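Long-range contacts in probable oxidoreductase (Mycobacterium abscessus, PDB 4EYE), which probably works as an oxidoreductase of the quinone-oxidoreductase branch of the medium-chain dehydrogenases, a family to which zinc binding is also generally assigned: residues A[24-30]-A[76-82]; A[60-65]-A[326-330]; A[129-133]-A[304-308]; A[145-149]-A[293-298]. All coordinates share one frame; numbering follows the deposited sequence.

Contact 1: A[24-30]-A[76-82]; sequences AIQAQSL and MEPPFVP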
loop_
_atom_site.group_PDB
_atom_site.type_symbol
_atom_site.label_atom_id
_atom_site.label_comp_id
_atom_site.label_asym_id
_atom_site.label_seq_id
_atom_site.Cartn_x
_atom_site.Cartn_y
_atom_site.Cartn_z
ATOM N N ALA A 24 14.356 -16.529 -6.521
ATOM C CA ALA A 24 13.032 -15.989 -6.313
ATOM C C ALA A 24 12.321 -16.852 -5.279
ATOM O O ALA A 24 12.698 -17.999 -5.059
ATOM C CB ALA A 24 12.224 -15.954 -7.595
ATOM N N ILE A 25 11.304 -16.266 -4.664
ATOM C CA ILE A 25 10.358 -16.978 -3.853
ATOM C C ILE A 25 9.217 -17.343 -4.788
ATOM O O ILE A 25 8.669 -16.470 -5.444
ATOM C CB ILE A 25 9.837 -16.114 -2.684
ATOM C CG1 ILE A 25 10.941 -15.916 -1.641
ATOM C CG2 ILE A 25 8.551 -16.695 -2.063
ATOM C CD1 ILE A 25 11.225 -17.138 -0.794
ATOM N N GLN A 26 8.865 -18.630 -4.815
ATOM C CA GLN A 26 7.853 -19.156 -5.705
ATOM C C GLN A 26 6.789 -19.909 -4.896
ATOM O O GLN A 26 7.131 -20.774 -4.062
ATOM C CB GLN A 26 8.533 -20.103 -6.690
ATOM C CG GLN A 26 7.708 -20.459 -7.865
ATOM C CD GLN A 26 8.414 -21.436 -8.774
ATOM O OE1 GLN A 26 8.833 -22.499 -8.319
ATOM N NE2 GLN A 26 8.550 -21.089 -10.034
ATOM N N ALA A 27 5.530 -19.526 -5.081
ATOM C CA ALA A 27 4.416 -20.248 -4.530
ATOM C C ALA A 27 4.294 -21.557 -5.317
ATOM O O ALA A 27 4.085 -21.532 -6.517
ATOM C CB ALA A 27 3.129 -19.422 -4.646
ATOM N N GLN A 28 4.427 -22.682 -4.611
ATOM C CA GLN A 28 4.337 -24.003 -5.213
ATOM C C GLN A 28 3.039 -24.716 -4.879
ATOM O O GLN A 28 2.830 -25.860 -5.283
ATOM C CB GLN A 28 5.609 -24.825 -4.944
ATOM C CG GLN A 28 6.685 -24.304 -5.894
ATOM C CD GLN A 28 8.059 -24.823 -5.662
ATOM O OE1 GLN A 28 8.252 -25.770 -4.915
ATOM N NE2 GLN A 28 9.035 -24.224 -6.354
ATOM N N SER A 29 2.162 -24.019 -4.161
ATOM C CA SER A 29 0.800 -24.495 -3.909
ATOM C C SER A 29 -0.027 -23.268 -3.519
ATOM O O SER A 29 0.529 -22.165 -3.398
ATOM C CB SER A 29 0.798 -25.543 -2.798
ATOM O OG SER A 29 0.964 -24.946 -1.529
ATOM N N LEU A 30 -1.329 -23.447 -3.307
ATOM C CA LEU A 30 -2.159 -22.371 -2.802
ATOM C C LEU A 30 -2.430 -22.550 -1.304
ATOM O O LEU A 30 -3.498 -22.191 -0.812
ATOM C CB LEU A 30 -3.462 -22.237 -3.597
ATOM C CG LEU A 30 -3.357 -21.774 -5.052
ATOM C CD1 LEU A 30 -4.731 -21.602 -5.693
ATOM C CD2 LEU A 30 -2.542 -20.472 -5.162
ATOM N N MET A 76 -4.025 -16.670 -9.298
ATOM C CA MET A 76 -2.869 -17.165 -10.016
ATOM C C MET A 76 -2.682 -18.655 -9.647
ATOM O O MET A 76 -2.951 -19.077 -8.514
ATOM C CB MET A 76 -1.629 -16.295 -9.773
ATOM C CG MET A 76 -1.689 -14.904 -10.459
ATOM S SD MET A 76 -1.642 -14.916 -12.267
ATOM C CE MET A 76 -0.338 -16.105 -12.595
ATOM N N GLU A 77 -2.319 -19.451 -10.643
ATOM C CA GLU A 77 -2.100 -20.879 -10.445
ATOM C C GLU A 77 -0.619 -21.138 -10.219
ATOM O O GLU A 77 0.180 -20.720 -11.013
ATOM C CB GLU A 77 -2.593 -21.689 -11.674
ATOM C CG GLU A 77 -4.092 -21.498 -11.983
ATOM C CD GLU A 77 -5.035 -21.830 -10.831
ATOM O OE1 GLU A 77 -4.641 -22.584 -9.937
ATOM O OE2 GLU A 77 -6.188 -21.357 -10.811
ATOM N N PRO A 78 -0.266 -21.868 -9.157
ATOM C CA PRO A 78 1.123 -22.266 -8.996
ATOM C C PRO A 78 1.660 -23.151 -10.134
ATOM O O PRO A 78 0.894 -23.872 -10.795
ATOM C CB PRO A 78 1.124 -23.082 -7.686
ATOM C CG PRO A 78 -0.147 -22.759 -7.017
ATOM C CD PRO A 78 -1.119 -22.468 -8.114
ATOM N N PRO A 79 2.973 -23.129 -10.343
ATOM C CA PRO A 79 3.935 -22.293 -9.614
ATOM C C PRO A 79 3.971 -20.830 -10.098
ATOM O O PRO A 79 3.844 -20.566 -11.249
ATOM C CB PRO A 79 5.259 -23.028 -9.846
ATOM C CG PRO A 79 5.091 -23.755 -11.145
ATOM C CD PRO A 79 3.613 -24.002 -11.333
ATOM N N PHE A 80 4.118 -19.861 -9.195
ATOM C CA PHE A 80 4.263 -18.455 -9.608
ATOM C C PHE A 80 5.047 -17.655 -8.557
ATOM O O PHE A 80 5.024 -17.977 -7.338
ATOM C CB PHE A 80 2.891 -17.772 -9.866
ATOM C CG PHE A 80 2.102 -17.488 -8.602
ATOM C CD1 PHE A 80 2.260 -16.302 -7.905
ATOM C CD2 PHE A 80 1.185 -18.400 -8.121
ATOM C CE1 PHE A 80 1.523 -16.034 -6.762
ATOM C CE2 PHE A 80 0.451 -18.143 -6.954
ATOM C CZ PHE A 80 0.661 -16.970 -6.254
ATOM N N VAL A 81 5.748 -16.629 -9.022
ATOM C CA VAL A 81 6.492 -15.716 -8.110
ATOM C C VAL A 81 5.546 -14.620 -7.683
ATOM O O VAL A 81 5.120 -13.824 -8.526
ATOM C CB VAL A 81 7.765 -15.118 -8.792
ATOM C CG1 VAL A 81 8.474 -14.073 -7.891
ATOM C CG2 VAL A 81 8.727 -16.252 -9.102
ATOM N N PRO A 82 5.176 -14.563 -6.392
ATOM C CA PRO A 82 4.356 -13.443 -5.941
ATOM C C PRO A 82 5.106 -12.126 -5.906
ATOM O O PRO A 82 6.327 -12.096 -6.036
ATOM C CB PRO A 82 3.966 -13.837 -4.504
ATOM C CG PRO A 82 4.445 -15.247 -4.331
ATOM C CD PRO A 82 5.562 -15.434 -5.274
#
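Phe80 has CG lodged between its backbone N and carbonyl carbon (chi1 72°), and this turns the ring back under Ala27. Gln26 has CG opposite its backbone N (chi1 -165°) and an extended chain, which runs beside Pro79 and points the same way. Ala27 CB sits over one face of the Phe80 ring, 4.0 Å from its centroid and offset toward the rim. Met76 CB covers the opposite face, over the centre. Leu30 CD2 lies at the ring edge. Leu30 CD2 also meets Pro78 CG at 3.8 Å, the two side chains crossing at about a right angle. Gln26 CD rests against Pro79 CB at 3.7 Å. Gln28 NE2, just past the strand end, bonds to Gln26 OE1 at 2.6 Å, in the carbonyl plane. The backbones form a single antiparallel, hydrogen-bonded pair: Ala27 N to Phe80 O is 2.8 Å, and Phe80 N to Ala27 O is 3.2 Å. Pro79, entered through a cis peptide bond, puts its CA 3.2 Å from Ala27 O as a CA-H...O contact. Strand 21-27, paired on strand 36-42, thus receives the proline-rich loop through one bridge. The remainder is CA-H...O and apolar contact, and prolines, lacking N-H, limit further pairing.

Contact 2: A[60-65]-A[326-330]; sequences VCFPDY and LQDFA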
loop_
_atom_site.group_PDB
_atom_site.type_symbol
_atom_site.label_atom_id
_atom_site.label_comp_id
_atom_site.label_asym_id
_atom_site.label_seq_id
_atom_site.Cartn_x
_atom_site.Cartn_y
_atom_site.Cartn_z
ATOM N N VAL A 60 5.947 -6.310 0.485
ATOM C CA VAL A 60 4.953 -7.291 0.910
ATOM C C VAL A 60 3.633 -6.514 1.094
ATOM O O VAL A 60 3.572 -5.469 1.807
ATOM C CB VAL A 60 5.417 -8.003 2.190
ATOM C CG1 VAL A 60 4.373 -9.010 2.709
ATOM C CG2 VAL A 60 6.755 -8.723 1.899
ATOM N N CYS A 61 2.595 -6.940 0.392
ATOM C CA CYS A 61 1.274 -6.335 0.557
ATOM C C CYS A 61 0.191 -7.432 0.728
ATOM O O CYS A 61 0.434 -8.630 0.439
ATOM C CB CYS A 61 0.954 -5.449 -0.631
ATOM S SG CYS A 61 0.634 -6.331 -2.187
ATOM N N PHE A 62 -0.996 -7.001 1.136
ATOM C CA PHE A 62 -2.089 -7.913 1.397
ATOM C C PHE A 62 -2.476 -8.734 0.158
ATOM O O PHE A 62 -2.683 -9.926 0.275
ATOM C CB PHE A 62 -3.305 -7.173 2.004
ATOM C CG PHE A 62 -4.305 -8.102 2.658
ATOM C CD1 PHE A 62 -3.965 -8.832 3.764
ATOM C CD2 PHE A 62 -5.575 -8.249 2.142
ATOM C CE1 PHE A 62 -4.880 -9.718 4.359
ATOM C CE2 PHE A 62 -6.503 -9.100 2.742
ATOM C CZ PHE A 62 -6.149 -9.838 3.850
ATOM N N PRO A 63 -2.526 -8.123 -1.035
ATOM C CA PRO A 63 -2.810 -8.959 -2.225
ATOM C C PRO A 63 -1.823 -10.100 -2.448
ATOM O O PRO A 63 -2.237 -11.214 -2.801
ATOM C CB PRO A 63 -2.761 -7.961 -3.378
ATOM C CG PRO A 63 -3.223 -6.669 -2.752
ATOM C CD PRO A 63 -2.618 -6.686 -1.352
ATOM N N ASP A 64 -0.540 -9.864 -2.166
ATOM C CA ASP A 64 0.474 -10.910 -2.306
ATOM C C ASP A 64 0.091 -12.098 -1.467
ATOM O O ASP A 64 0.065 -13.241 -1.929
ATOM C CB ASP A 64 1.891 -10.497 -1.851
ATOM C CG ASP A 64 2.435 -9.281 -2.540
ATOM O OD1 ASP A 64 2.133 -9.011 -3.742
ATOM O OD2 ASP A 64 3.301 -8.617 -1.891
ATOM N N TYR A 65 -0.174 -11.821 -0.206
ATOM C CA TYR A 65 -0.565 -12.849 0.757
ATOM C C TYR A 65 -1.843 -13.614 0.321
ATOM O O TYR A 65 -1.904 -14.853 0.339
ATOM C CB TYR A 65 -0.772 -12.168 2.114
ATOM C CG TYR A 65 -1.444 -13.051 3.140
ATOM C CD1 TYR A 65 -0.877 -14.260 3.501
ATOM C CD2 TYR A 65 -2.633 -12.679 3.744
ATOM C CE1 TYR A 65 -1.477 -15.080 4.429
ATOM C CE2 TYR A 65 -3.256 -13.514 4.671
ATOM C CZ TYR A 65 -2.661 -14.728 4.991
ATOM O OH TYR A 65 -3.230 -15.574 5.914
ATOM N N LEU A 326 6.390 -13.654 5.032
ATOM C CA LEU A 326 4.970 -13.668 4.700
ATOM C C LEU A 326 4.113 -14.231 5.850
ATOM O O LEU A 326 2.986 -13.804 6.067
ATOM C CB LEU A 326 4.716 -14.400 3.364
ATOM C CG LEU A 326 4.638 -13.511 2.122
ATOM C CD1 LEU A 326 3.309 -12.687 2.188
ATOM C CD2 LEU A 326 5.856 -12.601 2.027
ATOM N N GLN A 327 4.638 -15.202 6.566
ATOM C CA GLN A 327 3.935 -15.749 7.746
ATOM C C GLN A 327 3.778 -14.665 8.827
ATOM O O GLN A 327 2.710 -14.502 9.406
ATOM C CB GLN A 327 4.721 -16.927 8.339
ATOM C CG GLN A 327 3.913 -17.785 9.337
ATOM C CD GLN A 327 2.680 -18.365 8.693
ATOM O OE1 GLN A 327 2.760 -19.162 7.763
ATOM N NE2 GLN A 327 1.531 -17.950 9.162
ATOM N N ASP A 328 4.843 -13.912 9.073
ATOM C CA ASP A 328 4.762 -12.801 10.041
ATOM C C ASP A 328 3.723 -11.780 9.619
ATOM O O ASP A 328 2.924 -11.309 10.432
ATOM C CB ASP A 328 6.118 -12.146 10.177
ATOM C CG ASP A 328 7.117 -13.031 10.916
ATOM O OD1 ASP A 328 6.705 -14.054 11.498
ATOM O OD2 ASP A 328 8.311 -12.667 10.928
ATOM N N PHE A 329 3.703 -11.479 8.335
ATOM C CA PHE A 329 2.711 -10.570 7.792
ATOM C C PHE A 329 1.280 -11.079 8.030
ATOM O O PHE A 329 0.408 -10.335 8.457
ATOM C CB PHE A 329 2.956 -10.352 6.285
ATOM C CG PHE A 329 1.925 -9.480 5.647
ATOM C CD1 PHE A 329 0.768 -10.030 5.091
ATOM C CD2 PHE A 329 2.078 -8.113 5.643
ATOM C CE1 PHE A 329 -0.202 -9.205 4.538
ATOM C CE2 PHE A 329 1.126 -7.283 5.087
ATOM C CZ PHE A 329 -0.009 -7.819 4.531
ATOM N N ALA A 330 1.058 -12.341 7.717
ATOM C CA ALA A 330 -0.235 -13.011 7.934
ATOM C C ALA A 330 -0.627 -13.085 9.428
ATOM O O ALA A 330 -1.787 -12.932 9.758
ATOM C CB ALA A 330 -0.196 -14.414 7.340
#
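This is a largely apolar contact between the lead-in and first turn of helix 62-68 and the last turn of helix 322-330, and no hydrogen bond crosses it. Phe329 is the central side chain. Its CG stands opposite the backbone N (chi1 177°), which carries the ring in among Val60, Phe62 and Tyr65. Val60 CG1 lies over one face of that ring, 4.2 Å from the centroid, in a CH-pi contact. The edge of the Phe62 ring is met by Phe329 CE1, which is 3.9 Å from Phe62 CD1; the two side chains cross at about a right angle. Leu326 CD1 fills in beside Val60 CG1 at 3.9 Å and Tyr65 CB at 4.1 Å. The Tyr65 ring lies along Ala330. Ala330 CA is over one ring face; the 3.2 Å from Ala330 CB to Tyr65 CE1 is unusually short and doubtful. Cys61 is the N-cap residue of helix 62-68. Cys61 N is bonded to Asp64 OD2 at 2.9 Å, from above the carboxylate plane. Strands 313-318 and 337-341 run parallel, with helix 322-330 between them in sequence. That is a beta-alpha-beta crossover, by which the C-terminal chain returns to the GroES-like part of a medium-chain dehydrogenase.

Contact 3: A[129-133]-A[304-308]; sequences PPQLD and LVAEG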
loop_
_atom_site.group_PDB
_atom_site.type_symbol
_atom_site.label_atom_id
_atom_site.label_comp_id
_atom_site.label_asym_id
_atom_site.label_seq_id
_atom_site.Cartn_x
_atom_site.Cartn_y
_atom_site.Cartn_z
ATOM N N PRO A 129 11.705 8.793 -5.944
ATOM C CA PRO A 129 12.055 10.129 -5.414
ATOM C C PRO A 129 13.470 10.133 -4.843
ATOM O O PRO A 129 13.866 9.180 -4.139
ATOM C CB PRO A 129 11.019 10.346 -4.333
ATOM C CG PRO A 129 9.822 9.569 -4.809
ATOM C CD PRO A 129 10.375 8.355 -5.474
ATOM N N PRO A 130 14.257 11.152 -5.191
ATOM C CA PRO A 130 15.673 11.086 -4.757
ATOM C C PRO A 130 15.860 11.123 -3.252
ATOM O O PRO A 130 16.913 10.695 -2.787
ATOM C CB PRO A 130 16.322 12.304 -5.414
ATOM C CG PRO A 130 15.217 13.220 -5.783
ATOM C CD PRO A 130 13.985 12.339 -6.017
ATOM N N GLN A 131 14.879 11.583 -2.499
ATOM C CA GLN A 131 15.027 11.645 -1.045
ATOM C C GLN A 131 14.903 10.255 -0.371
ATOM O O GLN A 131 15.247 10.109 0.813
ATOM C CB GLN A 131 13.971 12.584 -0.435
ATOM C CG GLN A 131 14.101 14.044 -0.888
ATOM C CD GLN A 131 13.177 14.412 -2.045
ATOM O OE1 GLN A 131 12.737 13.572 -2.809
ATOM N NE2 GLN A 131 12.912 15.694 -2.177
ATOM N N LEU A 132 14.403 9.246 -1.103
ATOM C CA LEU A 132 14.049 7.964 -0.510
ATOM C C LEU A 132 15.068 6.896 -0.819
ATOM O O LEU A 132 15.642 6.824 -1.937
ATOM C CB LEU A 132 12.635 7.505 -0.999
ATOM C CG LEU A 132 11.457 8.448 -0.710
ATOM C CD1 LEU A 132 10.161 7.773 -1.180
ATOM C CD2 LEU A 132 11.380 8.865 0.756
ATOM N N ASP A 133 15.263 5.987 0.130
ATOM C CA ASP A 133 15.938 4.764 -0.216
ATOM C C ASP A 133 14.959 3.779 -0.907
ATOM O O ASP A 133 13.778 4.071 -1.014
ATOM C CB ASP A 133 16.673 4.141 0.997
ATOM C CG ASP A 133 15.757 3.485 2.000
ATOM O OD1 ASP A 133 14.594 3.120 1.686
ATOM O OD2 ASP A 133 16.227 3.285 3.126
ATOM N N LEU A 304 5.002 15.617 -1.466
ATOM C CA LEU A 304 4.919 15.214 -0.054
ATOM C C LEU A 304 6.257 14.714 0.482
ATOM O O LEU A 304 6.621 15.085 1.587
ATOM C CB LEU A 304 3.778 14.210 0.195
ATOM C CG LEU A 304 2.373 14.765 -0.097
ATOM C CD1 LEU A 304 1.280 13.704 -0.113
ATOM C CD2 LEU A 304 2.007 15.852 0.897
ATOM N N VAL A 305 6.987 13.921 -0.301
ATOM C CA VAL A 305 8.322 13.439 0.069
ATOM C C VAL A 305 9.344 14.592 0.157
ATOM O O VAL A 305 10.112 14.660 1.118
ATOM C CB VAL A 305 8.831 12.342 -0.910
ATOM C CG1 VAL A 305 10.325 12.035 -0.666
ATOM C CG2 VAL A 305 7.971 11.060 -0.792
ATOM N N ALA A 306 9.313 15.525 -0.822
ATOM C CA ALA A 306 10.141 16.729 -0.751
ATOM C C ALA A 306 9.881 17.496 0.532
ATOM O O ALA A 306 10.809 18.009 1.128
ATOM C CB ALA A 306 9.909 17.638 -1.970
ATOM N N GLU A 307 8.626 17.548 0.966
ATOM C CA GLU A 307 8.245 18.292 2.139
ATOM C C GLU A 307 8.548 17.555 3.446
ATOM O O GLU A 307 8.486 18.157 4.536
ATOM C CB GLU A 307 6.753 18.676 2.056
ATOM C CG GLU A 307 6.491 19.658 0.935
ATOM C CD GLU A 307 5.002 19.915 0.716
ATOM O OE1 GLU A 307 4.160 19.267 1.381
ATOM O OE2 GLU A 307 4.676 20.822 -0.085
ATOM N N GLY A 308 8.938 16.290 3.332
ATOM C CA GLY A 308 9.511 15.533 4.465
ATOM C C GLY A 308 8.894 14.166 4.717
ATOM O O GLY A 308 9.334 13.460 5.612
#
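Val305 meets three residues of 129-133. Its CG1 stands opposite the backbone N (chi1 170°) and is the branch that does most of the touching. Leu132 CD2 meets Val305 CG1 tip to tip at 3.6 Å. Pro129 CB lies farther off, 4.1 Å from Val305 CG1. Gln131 crosses the valine at a slant, with its OE1 3.6 Å from Val305 CG1. The other branch, Val305 CG2, is 4.0 Å from Leu132 CD1. The methyls of the leucine and the valine thus meet in pairs, end on. The backbone O of Val305 also accepts a bond from Arg310 NH1, and the side chains of Gln131 and Leu132 both touch Arg310.

These three partners are brought together by a type I beta turn from Pro129 to Leu132. It is closed by Leu132 N to Pro129 O at 3.1 Å. The turn lies in the loop that joins strand 125-127 to helix 134-140, and Asp133 is the N-cap of that helix. Leu140 of the helix touches both Pro129 and Leu132.

Ala306 comes next, on the exposed side. Gln131 bends at chi2 (97°), which brings its amide onto Ala306. Gln131 NE2 is 3.3 Å from Ala306 CA and 3.6 Å from Ala306 CB. These are van der Waals contacts; no hydrogen bond joins the two segments. Beyond it the helix closes in a Schellman motif. Gly308 has a positive phi, and Gly308 N bonds back to Val305 O at 3.0 Å and, weakly, to Leu304 O.

Contact 4: A[145-149]-A[293-298]; sequences HTMYF and YLYETQ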
loop_
_atom_site.group_PDB
_atom_site.type_symbol
_atom_site.label_atom_id
_atom_site.label_comp_id
_atom_site.label_asym_id
_atom_site.label_seq_id
_atom_site.Cartn_x
_atom_site.Cartn_y
_atom_site.Cartn_z
ATOM N N HIS A 145 0.007 5.486 -3.450
ATOM C CA HIS A 145 -0.748 5.890 -4.624
ATOM C C HIS A 145 -2.209 5.647 -4.425
ATOM O O HIS A 145 -3.013 6.458 -4.835
ATOM C CB HIS A 145 -0.285 5.150 -5.906
ATOM C CG HIS A 145 0.954 5.700 -6.481
ATOM N ND1 HIS A 145 0.949 6.597 -7.480
ATOM C CD2 HIS A 145 2.296 5.496 -6.140
ATOM C CE1 HIS A 145 2.202 6.946 -7.743
ATOM N NE2 HIS A 145 3.015 6.275 -6.929
ATOM N N THR A 146 -2.567 4.536 -3.770
ATOM C CA THR A 146 -3.953 4.259 -3.439
ATOM C C THR A 146 -4.571 5.367 -2.570
ATOM O O THR A 146 -5.662 5.851 -2.860
ATOM C CB THR A 146 -4.103 2.910 -2.713
ATOM O OG1 THR A 146 -3.633 1.873 -3.559
ATOM C CG2 THR A 146 -5.553 2.633 -2.349
ATOM N N MET A 147 -3.851 5.754 -1.528
ATOM C CA MET A 147 -4.339 6.743 -0.587
ATOM C C MET A 147 -4.282 8.171 -1.135
ATOM O O MET A 147 -5.192 8.937 -0.851
ATOM C CB MET A 147 -3.698 6.598 0.807
ATOM C CG MET A 147 -4.179 5.364 1.616
ATOM S SD MET A 147 -6.007 5.202 1.701
ATOM C CE MET A 147 -6.481 6.838 2.265
ATOM N N TYR A 148 -3.318 8.494 -2.006
ATOM C CA TYR A 148 -3.322 9.798 -2.696
ATOM C C TYR A 148 -4.593 9.911 -3.549
ATOM O O TYR A 148 -5.334 10.891 -3.452
ATOM C CB TYR A 148 -2.097 10.030 -3.577
ATOM C CG TYR A 148 -1.964 11.480 -3.974
ATOM C CD1 TYR A 148 -1.187 12.352 -3.216
ATOM C CD2 TYR A 148 -2.639 11.984 -5.059
ATOM C CE1 TYR A 148 -1.083 13.692 -3.529
ATOM C CE2 TYR A 148 -2.558 13.333 -5.386
ATOM C CZ TYR A 148 -1.744 14.171 -4.612
ATOM O OH TYR A 148 -1.650 15.488 -4.929
ATOM N N PHE A 149 -4.809 8.917 -4.396
ATOM C CA PHE A 149 -6.039 8.792 -5.161
ATOM C C PHE A 149 -7.307 8.866 -4.306
ATOM O O PHE A 149 -8.208 9.619 -4.628
ATOM C CB PHE A 149 -6.001 7.468 -5.912
ATOM C CG PHE A 149 -7.313 7.053 -6.515
ATOM C CD1 PHE A 149 -7.848 7.739 -7.617
ATOM C CD2 PHE A 149 -7.962 5.932 -6.054
ATOM C CE1 PHE A 149 -9.023 7.311 -8.215
ATOM C CE2 PHE A 149 -9.160 5.503 -6.647
ATOM C CZ PHE A 149 -9.678 6.187 -7.727
ATOM N N TYR A 293 -3.643 9.445 -14.847
ATOM C CA TYR A 293 -3.781 9.951 -13.483
ATOM C C TYR A 293 -2.545 9.584 -12.662
ATOM O O TYR A 293 -2.159 10.316 -11.735
ATOM C CB TYR A 293 -5.065 9.504 -12.825
ATOM C CG TYR A 293 -5.297 10.178 -11.485
ATOM C CD1 TYR A 293 -5.601 11.543 -11.402
ATOM C CD2 TYR A 293 -5.220 9.460 -10.311
ATOM C CE1 TYR A 293 -5.827 12.141 -10.171
ATOM C CE2 TYR A 293 -5.438 10.051 -9.082
ATOM C CZ TYR A 293 -5.755 11.396 -9.019
ATOM O OH TYR A 293 -5.948 11.991 -7.778
ATOM N N LEU A 294 -1.906 8.474 -13.033
ATOM C CA LEU A 294 -0.691 8.045 -12.381
ATOM C C LEU A 294 0.399 9.123 -12.344
ATOM O O LEU A 294 1.137 9.198 -11.382
ATOM C CB LEU A 294 -0.158 6.788 -13.053
ATOM C CG LEU A 294 0.909 5.986 -12.313
ATOM C CD1 LEU A 294 0.451 5.461 -10.928
ATOM C CD2 LEU A 294 1.251 4.820 -13.236
ATOM N N TYR A 295 0.490 9.961 -13.380
ATOM C CA TYR A 295 1.458 11.046 -13.366
ATOM C C TYR A 295 1.145 12.038 -12.256
ATOM O O TYR A 295 2.065 12.569 -11.630
ATOM C CB TYR A 295 1.489 11.865 -14.663
ATOM C CG TYR A 295 1.663 11.146 -15.980
ATOM C CD1 TYR A 295 2.441 9.990 -16.119
ATOM C CD2 TYR A 295 1.011 11.644 -17.123
ATOM C CE1 TYR A 295 2.571 9.372 -17.366
ATOM C CE2 TYR A 295 1.144 11.038 -18.351
ATOM C CZ TYR A 295 1.930 9.919 -18.479
ATOM O OH TYR A 295 2.026 9.353 -19.754
ATOM N N GLU A 296 -0.139 12.271 -12.032
ATOM C CA GLU A 296 -0.597 13.183 -10.981
ATOM C C GLU A 296 -0.384 12.622 -9.586
ATOM O O GLU A 296 -0.031 13.355 -8.700
ATOM C CB GLU A 296 -2.089 13.522 -11.138
ATOM C CG GLU A 296 -2.467 14.723 -10.304
ATOM C CD GLU A 296 -3.958 15.110 -10.336
ATOM O OE1 GLU A 296 -4.472 15.448 -9.223
ATOM O OE2 GLU A 296 -4.541 15.148 -11.433
ATOM N N THR A 297 -0.635 11.335 -9.375
ATOM C CA THR A 297 -0.409 10.751 -8.063
ATOM C C THR A 297 1.108 10.729 -7.741
ATOM O O THR A 297 1.504 11.034 -6.636
ATOM C CB THR A 297 -0.989 9.336 -7.889
ATOM O OG1 THR A 297 -0.407 8.463 -8.862
ATOM C CG2 THR A 297 -2.508 9.359 -8.062
ATOM N N GLN A 298 1.934 10.411 -8.725
ATOM C CA GLN A 298 3.399 10.416 -8.527
ATOM C C GLN A 298 3.923 11.842 -8.216
ATOM O O GLN A 298 4.711 12.015 -7.299
ATOM C CB GLN A 298 4.122 9.882 -9.770
ATOM C CG GLN A 298 5.629 9.787 -9.624
ATOM C CD GLN A 298 6.092 8.699 -8.669
ATOM O OE1 GLN A 298 5.307 7.917 -8.156
ATOM N NE2 GLN A 298 7.413 8.610 -8.469
#
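Two polar bonds use the edge of the His145 ring. His145 ND1 and Thr297 OG1 are 2.7 Å apart, near the ring plane, and either could be the donor. Thr297 OG1 sits between its backbone N and carbonyl carbon (chi1 59°), which turns it to the histidine. NE2 of His145 gives a weak bond to Gln298 OE1 at 3.1 Å. The imidazole and the amide are nearly coplanar, 9° apart. Partners at both nitrogens, one weak, help to hold the ring's rotation. Van der Waals contacts flank this pair. Leu294 CD1 comes within 3.7 Å of His145 ND1, from an oblique direction. Tyr148 lays one ring face near Thr297 O, and its CD2 is 4.0 Å from Thr297 CG2. Among the aromatics, Phe149 CD1 meets Tyr293 CE2 at 3.6 Å. The two rings are set obliquely, neither stacked nor T-shaped, and Tyr293 also has a cation-pi contact with Arg153. The side chain of His145 is about 4 Å from a bound methylpentanediol, probably from the crystallisation liquor. Segments 145-149 and 293-298 of helices 143-154 and 293-306 cross at 98°. Trp283 of helix 283-289 packs on His145 and Tyr293, while Leu126 of strand 125-127 touches His145, Leu294 and Gln298.

Overall arrangement
Contacts 1 and 2 lie on the same side of the chain's centre, 14 Å apart between centres, and do not touch. Contacts 3 and 4 share helix 293-306 and do touch, through Leu304 with Tyr148 and Pro129 with Gln298. Contact 4 is nested in the loop closed by contact 3, and both lie within that closed by contact 2. Contacts 3 and 4 are the more buried pair, though contact 3 has an exposed flank. Contacts 1 and 2 are partly buried. The chemistry differs accordingly: a backbone bridge with prolines in contact 1, apolar side chains in contact 2, the same plus a glutamine amide in contact 3, and side-chain hydrogen bonds in contact 4.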